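Local coordinates for protein metallo-beta-lactamase (Chryseobacterium indologenes, PDB 3L6N) that hydrolyses the beta-lactam ring of penicillins, cephalosporins and carbapenems with the help of zinc, and so confers resistance to these antibiotics, at residues Y35-D46 with R64-T75; G126-F134 with V144-N152. One frame throughout, in Å; residues are numbered along the deposited sequence.

Contact 1: residues Y35-D46 with R64-T75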
loop_
_atom_site.group_PDB
_atom_site.type_symbol
_atom_site.label_atom_id
_atom_site.label_comp_id
_atom_site.label_asym_id
_atom_site.label_seq_id
_atom_site.Cartn_x
_atom_site.Cartn_y
_atom_site.Cartn_z
ATOM N N TYR A 35 -3.502 -1.523 7.395
ATOM C CA TYR A 35 -3.841 -2.880 7.797
ATOM C C TYR A 35 -5.306 -3.028 8.146
ATOM O O TYR A 35 -5.961 -2.071 8.523
ATOM C CB TYR A 35 -2.915 -3.409 8.905
ATOM C CG TYR A 35 -3.072 -2.866 10.317
ATOM C CD1 TYR A 35 -4.139 -3.258 11.137
ATOM C CD2 TYR A 35 -2.094 -2.022 10.868
ATOM C CE1 TYR A 35 -4.249 -2.798 12.477
ATOM C CE2 TYR A 35 -2.202 -1.555 12.171
ATOM C CZ TYR A 35 -3.261 -1.942 12.973
ATOM O OH TYR A 35 -3.336 -1.487 14.266
ATOM N N LEU A 36 -5.820 -4.242 7.997
ATOM C CA LEU A 36 -7.245 -4.490 8.209
ATOM C C LEU A 36 -7.415 -5.607 9.224
ATOM O O LEU A 36 -6.918 -6.710 9.025
ATOM C CB LEU A 36 -7.910 -4.865 6.877
ATOM C CG LEU A 36 -9.413 -5.180 6.866
ATOM C CD1 LEU A 36 -10.251 -4.004 7.311
ATOM C CD2 LEU A 36 -9.804 -5.632 5.452
ATOM N N VAL A 37 -8.099 -5.301 10.328
ATOM C CA VAL A 37 -8.365 -6.303 11.366
ATOM C C VAL A 37 -9.541 -7.144 10.891
ATOM O O VAL A 37 -10.529 -6.591 10.434
ATOM C CB VAL A 37 -8.733 -5.644 12.689
ATOM C CG1 VAL A 37 -9.035 -6.700 13.729
ATOM C CG2 VAL A 37 -7.570 -4.763 13.173
ATOM N N THR A 38 -9.400 -8.462 10.963
ATOM C CA THR A 38 -10.498 -9.372 10.598
ATOM C C THR A 38 -10.684 -10.362 11.730
ATOM O O THR A 38 -9.836 -10.465 12.611
ATOM C CB THR A 38 -10.235 -10.152 9.264
ATOM O OG1 THR A 38 -9.538 -11.378 9.529
ATOM C CG2 THR A 38 -9.440 -9.305 8.246
ATOM N N LYS A 39 -11.785 -11.109 11.700
ATOM C CA LYS A 39 -12.025 -12.139 12.716
ATOM C C LYS A 39 -10.985 -13.266 12.736
ATOM O O LYS A 39 -10.857 -13.979 13.738
ATOM C CB LYS A 39 -13.429 -12.729 12.531
ATOM C CG LYS A 39 -14.552 -11.785 12.862
ATOM C CD LYS A 39 -15.899 -12.462 12.578
ATOM C CE LYS A 39 -17.001 -11.923 13.459
ATOM N NZ LYS A 39 -17.371 -10.522 13.128
ATOM N N LYS A 40 -10.233 -13.416 11.645
ATOM C CA LYS A 40 -9.234 -14.470 11.526
ATOM C C LYS A 40 -7.804 -13.941 11.531
ATOM O O LYS A 40 -6.857 -14.672 11.214
ATOM C CB LYS A 40 -9.486 -15.322 10.269
ATOM C CG LYS A 40 -10.768 -16.136 10.325
ATOM C CD LYS A 40 -10.629 -17.347 11.243
ATOM C CE LYS A 40 -11.992 -17.903 11.661
ATOM N NZ LYS A 40 -12.834 -18.293 10.494
ATOM N N GLY A 41 -7.633 -12.681 11.929
ATOM C CA GLY A 41 -6.296 -12.110 11.995
ATOM C C GLY A 41 -6.177 -10.841 11.180
ATOM O O GLY A 41 -7.148 -10.370 10.600
ATOM N N VAL A 42 -4.973 -10.286 11.139
ATOM C CA VAL A 42 -4.770 -8.975 10.517
ATOM C C VAL A 42 -4.136 -9.109 9.132
ATOM O O VAL A 42 -3.209 -9.901 8.933
ATOM C CB VAL A 42 -3.923 -8.079 11.444
ATOM C CG1 VAL A 42 -3.604 -6.743 10.803
ATOM C CG2 VAL A 42 -4.660 -7.867 12.762
ATOM N N VAL A 43 -4.647 -8.327 8.187
ATOM C CA VAL A 43 -4.108 -8.301 6.824
ATOM C C VAL A 43 -3.306 -7.009 6.657
ATOM O O VAL A 43 -3.849 -5.931 6.884
ATOM C CB VAL A 43 -5.249 -8.320 5.788
ATOM C CG1 VAL A 43 -4.683 -8.299 4.382
ATOM C CG2 VAL A 43 -6.124 -9.579 5.987
ATOM N N LEU A 44 -2.027 -7.121 6.280
ATOM C CA LEU A 44 -1.216 -5.933 5.951
ATOM C C LEU A 44 -1.342 -5.610 4.484
ATOM O O LEU A 44 -1.332 -6.514 3.642
ATOM C CB LEU A 44 0.274 -6.159 6.228
ATOM C CG LEU A 44 0.700 -6.499 7.644
ATOM C CD1 LEU A 44 2.222 -6.513 7.681
ATOM C CD2 LEU A 44 0.161 -5.483 8.651
ATOM N N PHE A 45 -1.457 -4.313 4.195
ATOM C CA PHE A 45 -1.349 -3.786 2.844
ATOM C C PHE A 45 -0.101 -2.940 2.769
ATOM O O PHE A 45 -0.090 -1.789 3.209
ATOM C CB PHE A 45 -2.614 -3.012 2.453
ATOM C CG PHE A 45 -3.834 -3.874 2.437
ATOM C CD1 PHE A 45 -4.627 -3.995 3.570
ATOM C CD2 PHE A 45 -4.156 -4.613 1.301
ATOM C CE1 PHE A 45 -5.739 -4.828 3.573
ATOM C CE2 PHE A 45 -5.271 -5.444 1.293
ATOM C CZ PHE A 45 -6.067 -5.543 2.440
ATOM N N ASP A 46 0.937 -3.562 2.207
ATOM C CA ASP A 46 2.313 -3.059 2.208
ATOM C C ASP A 46 2.919 -3.126 3.595
ATOM O O ASP A 46 2.212 -3.232 4.595
ATOM C CB ASP A 46 2.413 -1.681 1.558
ATOM C CG ASP A 46 1.922 -1.714 0.136
ATOM O OD1 ASP A 46 2.343 -2.643 -0.578
ATOM O OD2 ASP A 46 1.125 -0.833 -0.260
ATOM N N ARG A 64 -2.130 -4.753 20.457
ATOM C CA ARG A 64 -3.281 -3.886 20.219
ATOM C C ARG A 64 -4.560 -4.679 20.015
ATOM O O ARG A 64 -5.603 -4.327 20.564
ATOM C CB ARG A 64 -3.037 -2.999 18.987
ATOM C CG ARG A 64 -4.010 -1.844 18.825
ATOM C CD ARG A 64 -3.434 -0.877 17.788
ATOM N NE ARG A 64 -4.297 0.277 17.521
ATOM C CZ ARG A 64 -3.931 1.546 17.670
ATOM N NH1 ARG A 64 -2.714 1.846 18.116
ATOM N NH2 ARG A 64 -4.781 2.522 17.368
ATOM N N HIS A 65 -4.468 -5.746 19.230
ATOM C CA HIS A 65 -5.661 -6.455 18.762
ATOM C C HIS A 65 -5.780 -7.897 19.227
ATOM O O HIS A 65 -6.809 -8.532 18.998
ATOM C CB HIS A 65 -5.716 -6.416 17.235
ATOM C CG HIS A 65 -5.646 -5.036 16.671
ATOM N ND1 HIS A 65 -6.669 -4.121 16.815
ATOM C CD2 HIS A 65 -4.672 -4.408 15.969
ATOM C CE1 HIS A 65 -6.329 -2.990 16.221
ATOM N NE2 HIS A 65 -5.128 -3.141 15.690
ATOM N N ASN A 66 -4.730 -8.405 19.866
ATOM C CA ASN A 66 -4.659 -9.816 20.283
ATOM C C ASN A 66 -4.753 -10.790 19.104
ATOM O O ASN A 66 -5.214 -11.940 19.243
ATOM C CB ASN A 66 -5.732 -10.109 21.344
ATOM C CG ASN A 66 -5.290 -11.162 22.338
ATOM O OD1 ASN A 66 -4.152 -11.617 22.304
ATOM N ND2 ASN A 66 -6.191 -11.545 23.245
ATOM N N LEU A 67 -4.319 -10.307 17.944
ATOM C CA LEU A 67 -4.373 -11.066 16.701
ATOM C C LEU A 67 -3.043 -11.044 15.966
ATOM O O LEU A 67 -2.299 -10.063 16.044
ATOM C CB LEU A 67 -5.474 -10.517 15.795
ATOM C CG LEU A 67 -6.897 -10.842 16.256
ATOM C CD1 LEU A 67 -7.897 -9.929 15.565
ATOM C CD2 LEU A 67 -7.236 -12.302 16.005
ATOM N N PRO A 68 -2.744 -12.129 15.244
ATOM C CA PRO A 68 -1.545 -12.223 14.433
ATOM C C PRO A 68 -1.787 -11.617 13.057
ATOM O O PRO A 68 -2.936 -11.456 12.636
ATOM C CB PRO A 68 -1.354 -13.737 14.305
ATOM C CG PRO A 68 -2.736 -14.277 14.276
ATOM C CD PRO A 68 -3.525 -13.384 15.213
ATOM N N VAL A 69 -0.701 -11.269 12.372
ATOM C CA VAL A 69 -0.769 -10.985 10.936
ATOM C C VAL A 69 -0.921 -12.315 10.192
ATOM O O VAL A 69 -0.119 -13.241 10.379
ATOM C CB VAL A 69 0.483 -10.242 10.450
ATOM C CG1 VAL A 69 0.469 -10.100 8.925
ATOM C CG2 VAL A 69 0.560 -8.878 11.106
ATOM N N VAL A 70 -1.959 -12.404 9.368
ATOM C CA VAL A 70 -2.253 -13.642 8.642
ATOM C C VAL A 70 -2.138 -13.526 7.128
ATOM O O VAL A 70 -2.207 -14.535 6.429
ATOM C CB VAL A 70 -3.626 -14.253 9.060
ATOM C CG1 VAL A 70 -3.632 -14.521 10.570
ATOM C CG2 VAL A 70 -4.807 -13.363 8.635
ATOM N N ALA A 71 -1.951 -12.305 6.617
ATOM C CA ALA A 71 -1.774 -12.102 5.178
ATOM C C ALA A 71 -1.088 -10.771 4.921
ATOM O O ALA A 71 -1.289 -9.802 5.674
ATOM C CB ALA A 71 -3.106 -12.157 4.458
ATOM N N VAL A 72 -0.280 -10.726 3.867
ATOM C CA VAL A 72 0.384 -9.481 3.462
ATOM C C VAL A 72 0.136 -9.308 1.975
ATOM O O VAL A 72 0.457 -10.209 1.187
ATOM C CB VAL A 72 1.902 -9.556 3.724
ATOM C CG1 VAL A 72 2.620 -8.305 3.190
ATOM C CG2 VAL A 72 2.181 -9.741 5.219
ATOM N N PHE A 73 -0.456 -8.176 1.599
ATOM C CA PHE A 73 -0.673 -7.823 0.189
ATOM C C PHE A 73 0.272 -6.695 -0.217
ATOM O O PHE A 73 0.360 -5.694 0.481
ATOM C CB PHE A 73 -2.120 -7.366 -0.033
ATOM C CG PHE A 73 -3.115 -8.488 -0.077
ATOM C CD1 PHE A 73 -3.482 -9.174 1.082
ATOM C CD2 PHE A 73 -3.713 -8.837 -1.287
ATOM C CE1 PHE A 73 -4.415 -10.208 1.045
ATOM C CE2 PHE A 73 -4.655 -9.879 -1.341
ATOM C CZ PHE A 73 -5.005 -10.564 -0.167
ATOM N N ALA A 74 0.954 -6.863 -1.348
ATOM C CA ALA A 74 1.871 -5.831 -1.863
ATOM C C ALA A 74 1.221 -5.077 -3.002
ATOM O O ALA A 74 0.652 -5.698 -3.908
ATOM C CB ALA A 74 3.173 -6.485 -2.361
ATOM N N THR A 75 1.307 -3.746 -2.967
ATOM C CA THR A 75 0.704 -2.933 -4.023
ATOM C C THR A 75 1.671 -2.546 -5.149
ATOM O O THR A 75 1.265 -1.929 -6.138
ATOM C CB THR A 75 -0.065 -1.696 -3.498
ATOM O OG1 THR A 75 0.853 -0.780 -2.893
ATOM C CG2 THR A 75 -1.145 -2.102 -2.499
#
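Asp46 and Thr75 close the buried end with two hydrogen bonds. Chi1 of Thr75 (66°) puts OG1 between the backbone N and the carbonyl carbon, where it donates to the syn lone pair of Asp46 OD2 (2.6 Å). Thr75 N meets Asp46 OD1 at 2.8 Å, 15° out of the carboxylate plane. These bonds and a salt bridge from OD2 to Arg81 fix the carboxylate's rotation. Thr75 directly precedes the zinc ligand His76. Behind this end, the Phe45 and Phe73 rings are near parallel (planes 30° apart) but slid until they barely overlap, with Phe45 CD2 3.7 Å from Phe73 CB. Val43 CG1 touches Phe73 CD1 at 3.6 Å. Parallel strands 41-45 and 69-73 form, with helix 54-65, a beta-alpha-beta unit of the metallo-beta-lactamase fold. A beta bulge lies between Val42 and Val43. On the other face, Leu44 CG packs across Val69 CG1. The other end borders solvent: Arg64 and Lys40 are exposed, His65 and Leu67 partly so, over buried Tyr35 and Val37. Val37 CG2 sits over one His65 ring face, 3.7 Å from the centroid. At the ring edge, His65 NE2 hydrogen-bonds Tyr35 OH (2.8 Å). Leu67 CD1 touches the other branch of Val37, CG1, at 3.9 Å.

Contact 2: residues G126-F134 with V144-N152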
loop_
_atom_site.group_PDB
_atom_site.type_symbol
_atom_site.label_atom_id
_atom_site.label_comp_id
_atom_site.label_asym_id
_atom_site.label_seq_id
_atom_site.Cartn_x
_atom_site.Cartn_y
_atom_site.Cartn_z
ATOM N N GLY A 126 -12.009 -13.350 7.232
ATOM C CA GLY A 126 -12.479 -12.980 8.567
ATOM C C GLY A 126 -13.618 -11.975 8.616
ATOM O O GLY A 126 -13.662 -11.126 9.504
ATOM N N GLY A 127 -14.552 -12.070 7.670
ATOM C CA GLY A 127 -15.734 -11.205 7.636
ATOM C C GLY A 127 -15.514 -9.839 7.015
ATOM O O GLY A 127 -16.403 -8.980 7.041
ATOM N N GLU A 128 -14.313 -9.629 6.477
ATOM C CA GLU A 128 -13.956 -8.386 5.803
ATOM C C GLU A 128 -13.804 -8.631 4.306
ATOM O O GLU A 128 -13.587 -9.766 3.883
ATOM C CB GLU A 128 -12.629 -7.842 6.359
ATOM C CG GLU A 128 -12.664 -7.512 7.859
ATOM C CD GLU A 128 -13.611 -6.366 8.227
ATOM O OE1 GLU A 128 -13.838 -5.439 7.412
ATOM O OE2 GLU A 128 -14.130 -6.394 9.365
ATOM N N GLU A 129 -13.885 -7.560 3.525
ATOM C CA GLU A 129 -13.843 -7.653 2.063
ATOM C C GLU A 129 -13.038 -6.517 1.458
ATOM O O GLU A 129 -13.087 -5.387 1.934
ATOM C CB GLU A 129 -15.274 -7.611 1.521
ATOM C CG GLU A 129 -15.440 -7.841 0.039
ATOM C CD GLU A 129 -16.873 -7.561 -0.413
ATOM O OE1 GLU A 129 -17.075 -7.296 -1.610
ATOM O OE2 GLU A 129 -17.791 -7.598 0.435
ATOM N N PHE A 130 -12.294 -6.823 0.397
ATOM C CA PHE A 130 -11.606 -5.776 -0.368
ATOM C C PHE A 130 -11.351 -6.246 -1.795
ATOM O O PHE A 130 -11.515 -7.425 -2.100
ATOM C CB PHE A 130 -10.291 -5.364 0.327
ATOM C CG PHE A 130 -9.406 -6.525 0.682
ATOM C CD1 PHE A 130 -8.388 -6.929 -0.178
ATOM C CD2 PHE A 130 -9.596 -7.228 1.879
ATOM C CE1 PHE A 130 -7.567 -8.011 0.147
ATOM C CE2 PHE A 130 -8.784 -8.304 2.214
ATOM C CZ PHE A 130 -7.768 -8.706 1.343
ATOM N N VAL A 131 -10.978 -5.311 -2.663
ATOM C CA VAL A 131 -10.684 -5.618 -4.062
ATOM C C VAL A 131 -9.351 -4.970 -4.416
ATOM O O VAL A 131 -9.165 -3.787 -4.182
ATOM C CB VAL A 131 -11.783 -5.080 -5.009
ATOM C CG1 VAL A 131 -11.430 -5.372 -6.487
ATOM C CG2 VAL A 131 -13.152 -5.676 -4.663
ATOM N N VAL A 132 -8.439 -5.747 -4.988
ATOM C CA VAL A 132 -7.190 -5.193 -5.509
ATOM C C VAL A 132 -7.402 -4.941 -6.998
ATOM O O VAL A 132 -7.746 -5.868 -7.733
ATOM C CB VAL A 132 -6.000 -6.145 -5.289
ATOM C CG1 VAL A 132 -4.713 -5.506 -5.818
ATOM C CG2 VAL A 132 -5.870 -6.519 -3.818
ATOM N N ASP A 133 -7.225 -3.693 -7.424
ATOM C CA ASP A 133 -7.509 -3.293 -8.809
ATOM C C ASP A 133 -6.255 -2.821 -9.538
ATOM O O ASP A 133 -5.449 -2.066 -8.985
ATOM C CB ASP A 133 -8.528 -2.156 -8.833
ATOM C CG ASP A 133 -9.970 -2.642 -8.904
ATOM O OD1 ASP A 133 -10.820 -2.058 -8.186
ATOM O OD2 ASP A 133 -10.263 -3.574 -9.685
ATOM N N PHE A 134 -6.100 -3.259 -10.784
ATOM C CA PHE A 134 -5.092 -2.688 -11.660
ATOM C C PHE A 134 -5.782 -1.741 -12.639
ATOM O O PHE A 134 -6.592 -2.175 -13.471
ATOM C CB PHE A 134 -4.321 -3.775 -12.411
ATOM C CG PHE A 134 -3.278 -3.225 -13.326
ATOM C CD1 PHE A 134 -2.102 -2.705 -12.805
ATOM C CD2 PHE A 134 -3.482 -3.189 -14.703
ATOM C CE1 PHE A 134 -1.131 -2.168 -13.641
ATOM C CE2 PHE A 134 -2.522 -2.658 -15.547
ATOM C CZ PHE A 134 -1.342 -2.149 -15.014
ATOM N N VAL A 144 -0.907 -1.252 -8.140
ATOM C CA VAL A 144 -2.321 -1.567 -7.970
ATOM C C VAL A 144 -2.875 -0.745 -6.811
ATOM O O VAL A 144 -2.114 -0.231 -5.993
ATOM C CB VAL A 144 -2.565 -3.074 -7.720
ATOM C CG1 VAL A 144 -2.241 -3.881 -8.973
ATOM C CG2 VAL A 144 -1.746 -3.585 -6.512
ATOM N N VAL A 145 -4.200 -0.625 -6.762
ATOM C CA VAL A 145 -4.898 0.066 -5.680
ATOM C C VAL A 145 -5.752 -0.955 -4.925
ATOM O O VAL A 145 -6.032 -2.037 -5.443
ATOM C CB VAL A 145 -5.793 1.220 -6.218
ATOM C CG1 VAL A 145 -4.955 2.276 -6.963
ATOM C CG2 VAL A 145 -6.943 0.678 -7.120
ATOM N N VAL A 146 -6.165 -0.613 -3.705
ATOM C CA VAL A 146 -7.010 -1.501 -2.918
ATOM C C VAL A 146 -8.265 -0.767 -2.480
ATOM O O VAL A 146 -8.199 0.276 -1.817
ATOM C CB VAL A 146 -6.281 -2.092 -1.677
ATOM C CG1 VAL A 146 -7.140 -3.182 -1.040
ATOM C CG2 VAL A 146 -4.916 -2.675 -2.078
ATOM N N TRP A 147 -9.414 -1.308 -2.882
ATOM C CA TRP A 147 -10.709 -0.713 -2.547
ATOM C C TRP A 147 -11.354 -1.467 -1.396
ATOM O O TRP A 147 -11.410 -2.697 -1.409
ATOM C CB TRP A 147 -11.617 -0.761 -3.786
ATOM C CG TRP A 147 -13.058 -0.341 -3.555
ATOM C CD1 TRP A 147 -14.175 -1.094 -3.781
ATOM C CD2 TRP A 147 -13.520 0.931 -3.078
ATOM N NE1 TRP A 147 -15.306 -0.372 -3.467
ATOM C CE2 TRP A 147 -14.933 0.873 -3.037
ATOM C CE3 TRP A 147 -12.879 2.114 -2.691
ATOM C CZ2 TRP A 147 -15.715 1.953 -2.611
ATOM C CZ3 TRP A 147 -13.658 3.192 -2.267
ATOM C CH2 TRP A 147 -15.060 3.100 -2.235
ATOM N N PHE A 148 -11.831 -0.717 -0.403
ATOM C CA PHE A 148 -12.476 -1.276 0.781
ATOM C C PHE A 148 -13.947 -0.844 0.805
ATOM O O PHE A 148 -14.272 0.208 1.358
ATOM C CB PHE A 148 -11.752 -0.792 2.042
ATOM C CG PHE A 148 -10.316 -1.247 2.126
ATOM C CD1 PHE A 148 -9.284 -0.426 1.674
ATOM C CD2 PHE A 148 -10.003 -2.497 2.648
ATOM C CE1 PHE A 148 -7.951 -0.849 1.748
ATOM C CE2 PHE A 148 -8.669 -2.941 2.722
ATOM C CZ PHE A 148 -7.648 -2.099 2.278
ATOM N N PRO A 149 -14.833 -1.654 0.190
ATOM C CA PRO A 149 -16.206 -1.195 -0.076
ATOM C C PRO A 149 -17.019 -0.840 1.161
ATOM O O PRO A 149 -17.823 0.100 1.108
ATOM C CB PRO A 149 -16.837 -2.366 -0.836
ATOM C CG PRO A 149 -15.989 -3.544 -0.575
ATOM C CD PRO A 149 -14.586 -2.990 -0.374
ATOM N N LYS A 150 -16.802 -1.563 2.257
ATOM C CA LYS A 150 -17.522 -1.291 3.507
ATOM C C LYS A 150 -17.020 -0.051 4.257
ATOM O O LYS A 150 -17.678 0.429 5.189
ATOM C CB LYS A 150 -17.515 -2.530 4.407
ATOM C CG LYS A 150 -17.986 -3.822 3.722
ATOM C CD LYS A 150 -19.452 -3.752 3.278
ATOM C CE LYS A 150 -20.047 -5.146 3.162
ATOM N NZ LYS A 150 -21.525 -5.111 2.943
ATOM N N TYR A 151 -15.871 0.478 3.840
ATOM C CA TYR A 151 -15.245 1.634 4.480
ATOM C C TYR A 151 -15.233 2.882 3.607
ATOM O O TYR A 151 -14.955 3.979 4.096
ATOM C CB TYR A 151 -13.808 1.279 4.897
ATOM C CG TYR A 151 -13.762 0.131 5.871
ATOM C CD1 TYR A 151 -13.701 -1.194 5.426
ATOM C CD2 TYR A 151 -13.797 0.368 7.241
ATOM C CE1 TYR A 151 -13.675 -2.256 6.325
ATOM C CE2 TYR A 151 -13.766 -0.679 8.143
ATOM C CZ TYR A 151 -13.708 -1.983 7.683
ATOM O OH TYR A 151 -13.689 -3.016 8.587
ATOM N N ASN A 152 -15.531 2.699 2.317
ATOM C CA ASN A 152 -15.413 3.751 1.301
ATOM C C ASN A 152 -14.029 4.387 1.271
ATOM O O ASN A 152 -13.883 5.587 1.085
ATOM C CB ASN A 152 -16.522 4.804 1.441
ATOM C CG ASN A 152 -17.872 4.281 0.979
ATOM O OD1 ASN A 152 -17.961 3.443 0.075
ATOM N ND2 ASN A 152 -18.933 4.778 1.597
HETATM O O HOH W 1 -14.639 -3.372 2.954
#
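Phe130 CG stands between its backbone N and carbonyl carbon (chi1 51°). This torsion sets the side chain beside that of Phe148, pointing the same way. Phe148 CD2 then touches Phe130 CB at 3.7 Å. Phe130 CD1 also meets Val146 CG1 at 4.0 Å. Both rings pack edge-to-face with Phe45 of the other sheet. The Glu128 chain bends at chi2 (-65°), and its carboxylate meets Tyr151. Tyr151 OH donates to Glu128 OE1 at 2.7 Å. OE1 lies at the edge of the ring, in its plane, but the hydroxyl approaches from above the carboxylate plane. Glu128 OE2 is held separately by Asn14.

Strands 128-133 and 145-148 form an antiparallel beta hairpin within a mixed sheet of the metallo-beta-lactamase fold. Val131 with Trp147 and Asp133 with Val145 are hydrogen-bonded pairs. Val132 and Val146 form the non-hydrogen-bonded pair between them. Val132 CG1 touches Val144 CG2 at 3.6 Å, while its CG2 faces Val146 CG2, on the same face as the two phenylalanines. The opposite face carries Val131, Trp147, Asp133 and Val145. There Asp133 CB packs on Val145 CG2, and Asp133 OD1 is hydrogen-bonded to Tyr190 OH.

Beyond the Val131-Trp147 pair, toward Glu128 and Tyr151, no direct backbone hydrogen bond joins the segments. Pro149 CD rests 3.6 Å from Glu129 O. A water links the two backbones, donating to Glu129 O (2.7 Å) and accepting from Lys150 N.

Overall arrangement
Contact 1 closes along the chain before contact 2 opens, and their centres lie 13 Å apart. Contact 1 belongs to the sheet holding strands 27-38, 41-45 and 69-73, contact 2 to the sheet holding 128-133 and 145-148. The sheets face each other through Leu36, Phe45 and Phe73 on one side and Phe130, Val132, Val146 and Phe148 on the other, as in the alpha-beta/beta-alpha sandwich of this family. Backbone contacts also tie them: Lys39 N to Gly126 O at 2.9 Å, and Val144 N to Thr75 O at 3.0 Å, both probable hydrogen bonds. The second tie joins the sheets close to the metal site, the Thr75 side chain being about 7 Å from a bound zinc ion.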